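Local coordinates for myosin regulatory light chain, striated adductor muscle (Argopecten irradians, PDB 1WDC), which binds a divalent cation in an EF-hand and, as a light chain of molluscan muscle myosin, confers calcium dependence on the motor's ATPase activity, at residues B[20-34]-B[65-77]. Sequence-based numbering, arbitrary orientation.
Sequences MKEAFSMIDVDRDGF and GPLNFTMFLSIFS. With MG (magnesium ion), chain D.
The edge of the F24 ring points at one face of F72 in an edge-to-face pair, the ring planes 74° apart and F24 CD2 3.6 Å from F72 CG; F76 CD1 lies over the opposite face of F72. At the F24 edge the L67 carbonyl oxygen lies in plane, and the backbone of F69 covers one face. The F69 ring is itself sandwiched between K21, whose CA lies over one face, and L73 CB on the other. With F24 and F72 it makes an aromatic cluster, meeting F24 obliquely. K21 is bent at chi2, chi3 and chi4, which folds it back over F69: CG makes an off-centre CH-pi contact, and NZ lies 3.6 Å from the ring centroid as an off-centre cation-pi partner. With the F69 ring cut back to an alanine, the K21 ammonium is likely to lose its aromatic partner and a gap to open beside F24 and M20. M20 is a knob in the hole formed by F69, F72, L73 and F76; its CG, anti to the carbonyl carbon (chi1 -50°), leads the thioether to F76, where M20 CE comes within 3.6 Å of F76 CD2.

Beyond the helix, G33 O and F69 N are bridged by a water, and F34 CA-H approaches L67 O. N68 caps helix 69-79, its OD1 accepting from M71 N at 3.1 Å. F34 also gives its carbonyl oxygen to the magnesium ion, beside D28, D30, D32 and, from outside the two segments, D39; its ring meets N68 CB. The contact thus joins the entering helix and metal loop of the first EF-hand, helix 14-27 and what follows it, to helix 69-79, the last of the same lobe. The axes of segments 20-27 and 69-77 approach to 10.6 Å at a crossing angle of 119°; L67 pairs through its backbone with V35, and F76 packs against aromatic side chains of another protein chain, one of them edge-to-face.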
# COMPACT_ATOMS: atom_id res chain seq x y z
N MET B 20 -13.43 -26.17 21.17
CA MET B 20 -13.54 -27.20 20.12
C MET B 20 -13.92 -28.60 20.63
O MET B 20 -14.50 -29.41 19.91
CB MET B 20 -12.23 -27.31 19.35
CG MET B 20 -11.71 -25.98 18.87
SD MET B 20 -11.18 -26.08 17.18
CE MET B 20 -11.60 -24.43 16.62
N LYS B 21 -13.43 -28.90 21.82
CA LYS B 21 -13.86 -30.04 22.61
C LYS B 21 -15.38 -30.08 22.76
O LYS B 21 -15.98 -31.13 22.67
CB LYS B 21 -13.20 -29.95 23.99
CG LYS B 21 -12.38 -31.15 24.37
CD LYS B 21 -13.28 -32.27 24.87
CE LYS B 21 -12.78 -33.63 24.40
NZ LYS B 21 -12.87 -33.78 22.92
N GLU B 22 -15.99 -28.93 23.05
CA GLU B 22 -17.43 -28.86 23.27
C GLU B 22 -18.18 -28.89 21.95
O GLU B 22 -19.30 -29.36 21.89
CB GLU B 22 -17.81 -27.58 24.03
CG GLU B 22 -18.55 -27.81 25.37
CD GLU B 22 -20.05 -28.17 25.22
OE1 GLU B 22 -20.36 -29.32 24.79
OE2 GLU B 22 -20.92 -27.34 25.63
N ALA B 23 -17.62 -28.24 20.94
CA ALA B 23 -18.16 -28.30 19.59
C ALA B 23 -18.08 -29.75 19.14
O ALA B 23 -19.08 -30.30 18.68
CB ALA B 23 -17.35 -27.41 18.64
N PHE B 24 -16.95 -30.40 19.44
CA PHE B 24 -16.73 -31.76 19.00
C PHE B 24 -17.70 -32.79 19.60
O PHE B 24 -18.04 -33.78 18.94
CB PHE B 24 -15.28 -32.18 19.29
CG PHE B 24 -14.99 -33.60 18.93
CD1 PHE B 24 -15.31 -34.63 19.81
CD2 PHE B 24 -14.56 -33.92 17.63
CE1 PHE B 24 -15.23 -35.96 19.40
CE2 PHE B 24 -14.47 -35.25 17.20
CZ PHE B 24 -14.82 -36.27 18.09
N SER B 25 -18.09 -32.60 20.85
CA SER B 25 -18.99 -33.54 21.52
C SER B 25 -20.49 -33.29 21.26
O SER B 25 -21.36 -34.05 21.71
CB SER B 25 -18.68 -33.55 23.03
OG SER B 25 -18.74 -32.24 23.56
N MET B 26 -20.79 -32.28 20.45
CA MET B 26 -22.13 -32.04 19.94
C MET B 26 -22.22 -32.53 18.50
O MET B 26 -23.30 -32.90 18.03
CB MET B 26 -22.43 -30.55 19.96
CG MET B 26 -23.32 -30.12 21.08
SD MET B 26 -23.96 -28.52 20.64
CE MET B 26 -25.25 -28.97 19.40
N ILE B 27 -21.12 -32.35 17.77
CA ILE B 27 -20.97 -32.92 16.44
C ILE B 27 -20.91 -34.44 16.55
O ILE B 27 -21.42 -35.14 15.69
CB ILE B 27 -19.69 -32.42 15.74
CG1 ILE B 27 -19.69 -30.89 15.69
CG2 ILE B 27 -19.58 -33.01 14.34
CD1 ILE B 27 -18.42 -30.30 15.04
N ASP B 28 -20.30 -34.95 17.62
CA ASP B 28 -20.16 -36.38 17.80
C ASP B 28 -21.45 -37.01 18.32
O ASP B 28 -21.50 -37.61 19.40
CB ASP B 28 -19.00 -36.69 18.75
CG ASP B 28 -18.89 -38.15 19.06
OD1 ASP B 28 -19.26 -38.96 18.20
OD2 ASP B 28 -18.60 -38.46 20.22
N VAL B 29 -22.45 -37.01 17.45
CA VAL B 29 -23.84 -37.18 17.86
C VAL B 29 -24.10 -38.47 18.66
O VAL B 29 -24.72 -38.42 19.73
CB VAL B 29 -24.78 -37.05 16.63
CG1 VAL B 29 -26.19 -37.49 16.99
CG2 VAL B 29 -24.82 -35.59 16.14
N ASP B 30 -23.38 -39.53 18.29
CA ASP B 30 -23.59 -40.86 18.86
C ASP B 30 -22.67 -41.21 20.06
O ASP B 30 -22.64 -42.36 20.52
CB ASP B 30 -23.46 -41.92 17.74
CG ASP B 30 -22.06 -41.97 17.15
OD1 ASP B 30 -21.12 -41.56 17.85
OD2 ASP B 30 -21.89 -42.49 16.03
N ARG B 31 -22.11 -40.16 20.66
CA ARG B 31 -20.88 -40.22 21.46
C ARG B 31 -20.06 -41.50 21.52
O ARG B 31 -19.90 -42.08 22.58
CB ARG B 31 -21.11 -39.68 22.87
CG ARG B 31 -22.42 -40.07 23.53
CD ARG B 31 -22.24 -41.23 24.51
NE ARG B 31 -21.37 -40.93 25.65
CZ ARG B 31 -20.44 -41.77 26.12
NH1 ARG B 31 -20.11 -42.85 25.42
NH2 ARG B 31 -19.77 -41.48 27.23
N ASP B 32 -19.35 -41.76 20.44
CA ASP B 32 -18.38 -42.85 20.39
C ASP B 32 -16.94 -42.33 20.31
O ASP B 32 -15.98 -43.12 20.21
CB ASP B 32 -18.70 -43.79 19.20
CG ASP B 32 -18.29 -43.21 17.85
OD1 ASP B 32 -17.99 -42.01 17.80
OD2 ASP B 32 -18.23 -43.96 16.84
N GLY B 33 -16.81 -41.02 20.13
CA GLY B 33 -15.51 -40.37 20.12
C GLY B 33 -14.85 -40.13 18.77
O GLY B 33 -13.68 -39.77 18.74
N PHE B 34 -15.50 -40.55 17.69
CA PHE B 34 -15.08 -40.18 16.34
C PHE B 34 -16.27 -39.53 15.70
O PHE B 34 -17.38 -39.56 16.24
CB PHE B 34 -14.67 -41.39 15.51
CG PHE B 34 -13.83 -42.37 16.25
CD1 PHE B 34 -12.52 -42.05 16.60
CD2 PHE B 34 -14.44 -43.48 16.86
CE1 PHE B 34 -11.82 -42.79 17.56
CE2 PHE B 34 -13.75 -44.22 17.82
CZ PHE B 34 -12.44 -43.87 18.17
N GLY B 65 -6.63 -40.23 9.03
CA GLY B 65 -7.24 -41.40 9.60
C GLY B 65 -8.52 -41.11 10.37
O GLY B 65 -9.33 -40.26 9.98
N PRO B 66 -8.78 -41.91 11.40
CA PRO B 66 -10.03 -41.80 12.16
C PRO B 66 -10.18 -40.44 12.82
O PRO B 66 -9.24 -39.92 13.42
CB PRO B 66 -9.93 -42.92 13.21
CG PRO B 66 -8.55 -43.47 13.08
CD PRO B 66 -8.06 -43.15 11.72
N LEU B 67 -11.42 -39.95 12.86
CA LEU B 67 -11.71 -38.59 13.28
C LEU B 67 -12.10 -38.48 14.74
O LEU B 67 -13.24 -38.17 15.07
CB LEU B 67 -12.80 -37.99 12.38
CG LEU B 67 -12.98 -36.47 12.22
CD1 LEU B 67 -11.71 -35.72 12.49
CD2 LEU B 67 -13.47 -36.21 10.79
N ASN B 68 -11.13 -38.72 15.62
CA ASN B 68 -11.27 -38.39 17.03
C ASN B 68 -10.92 -36.91 17.27
O ASN B 68 -10.63 -36.18 16.34
CB ASN B 68 -10.40 -39.35 17.90
CG ASN B 68 -8.89 -39.21 17.65
OD1 ASN B 68 -8.43 -38.39 16.84
ND2 ASN B 68 -8.11 -40.00 18.39
N PHE B 69 -11.02 -36.45 18.50
CA PHE B 69 -10.74 -35.05 18.78
C PHE B 69 -9.33 -34.61 18.35
O PHE B 69 -9.16 -33.52 17.80
CB PHE B 69 -10.94 -34.75 20.25
CG PHE B 69 -10.82 -33.29 20.58
CD1 PHE B 69 -11.37 -32.34 19.73
CD2 PHE B 69 -10.06 -32.87 21.65
CE1 PHE B 69 -11.16 -31.00 19.93
CE2 PHE B 69 -9.84 -31.52 21.87
CZ PHE B 69 -10.39 -30.58 21.00
N THR B 70 -8.34 -35.47 18.53
CA THR B 70 -6.96 -35.11 18.25
C THR B 70 -6.77 -34.79 16.77
O THR B 70 -6.08 -33.83 16.40
CB THR B 70 -6.03 -36.26 18.69
OG1 THR B 70 -5.87 -36.23 20.10
CG2 THR B 70 -4.69 -36.13 18.11
N MET B 71 -7.43 -35.58 15.93
CA MET B 71 -7.37 -35.36 14.50
C MET B 71 -8.26 -34.14 14.12
O MET B 71 -7.95 -33.40 13.17
CB MET B 71 -7.81 -36.66 13.82
CG MET B 71 -8.33 -36.53 12.43
SD MET B 71 -7.00 -36.43 11.31
CE MET B 71 -5.67 -37.07 12.33
N PHE B 72 -9.27 -33.86 14.97
CA PHE B 72 -10.23 -32.76 14.78
C PHE B 72 -9.54 -31.41 15.01
O PHE B 72 -9.72 -30.46 14.27
CB PHE B 72 -11.40 -32.89 15.77
CG PHE B 72 -12.45 -31.78 15.68
CD1 PHE B 72 -13.48 -31.85 14.74
CD2 PHE B 72 -12.47 -30.74 16.59
CE1 PHE B 72 -14.52 -30.90 14.73
CE2 PHE B 72 -13.50 -29.79 16.59
CZ PHE B 72 -14.53 -29.87 15.66
N LEU B 73 -9.03 -31.29 16.21
CA LEU B 73 -8.19 -30.19 16.60
C LEU B 73 -7.19 -29.86 15.51
O LEU B 73 -7.07 -28.70 15.10
CB LEU B 73 -7.45 -30.59 17.86
CG LEU B 73 -7.05 -29.51 18.86
CD1 LEU B 73 -7.95 -28.27 18.80
CD2 LEU B 73 -7.09 -30.19 20.21
N SER B 74 -6.55 -30.90 14.99
CA SER B 74 -5.45 -30.76 14.04
C SER B 74 -5.84 -30.22 12.67
O SER B 74 -5.06 -29.49 12.07
CB SER B 74 -4.71 -32.08 13.88
OG SER B 74 -4.34 -32.28 12.52
N ILE B 75 -7.00 -30.62 12.13
CA ILE B 75 -7.44 -30.09 10.83
C ILE B 75 -7.85 -28.59 10.91
O ILE B 75 -7.82 -27.87 9.90
CB ILE B 75 -8.64 -30.92 10.19
CG1 ILE B 75 -9.98 -30.57 10.86
CG2 ILE B 75 -8.38 -32.43 10.31
CD1 ILE B 75 -11.19 -31.06 10.10
N PHE B 76 -8.31 -28.18 12.09
CA PHE B 76 -8.64 -26.79 12.38
C PHE B 76 -7.35 -25.99 12.55
O PHE B 76 -7.12 -25.04 11.82
CB PHE B 76 -9.52 -26.69 13.64
CG PHE B 76 -11.02 -26.71 13.34
CD1 PHE B 76 -11.70 -27.92 13.16
CD2 PHE B 76 -11.74 -25.53 13.20
CE1 PHE B 76 -13.09 -27.94 12.84
CE2 PHE B 76 -13.11 -25.56 12.88
CZ PHE B 76 -13.78 -26.76 12.70
N SER B 77 -6.42 -26.52 13.34
CA SER B 77 -5.17 -25.83 13.57
C SER B 77 -4.39 -25.64 12.28
O SER B 77 -3.92 -24.54 12.03
CB SER B 77 -4.34 -26.58 14.61
OG SER B 77 -3.13 -27.05 14.04
MG MG D . -19.45 -40.62 16.44
O HOH W 1 -19.48 -42.02 14.47
O HOH W 2 -12.04 -38.26 20.69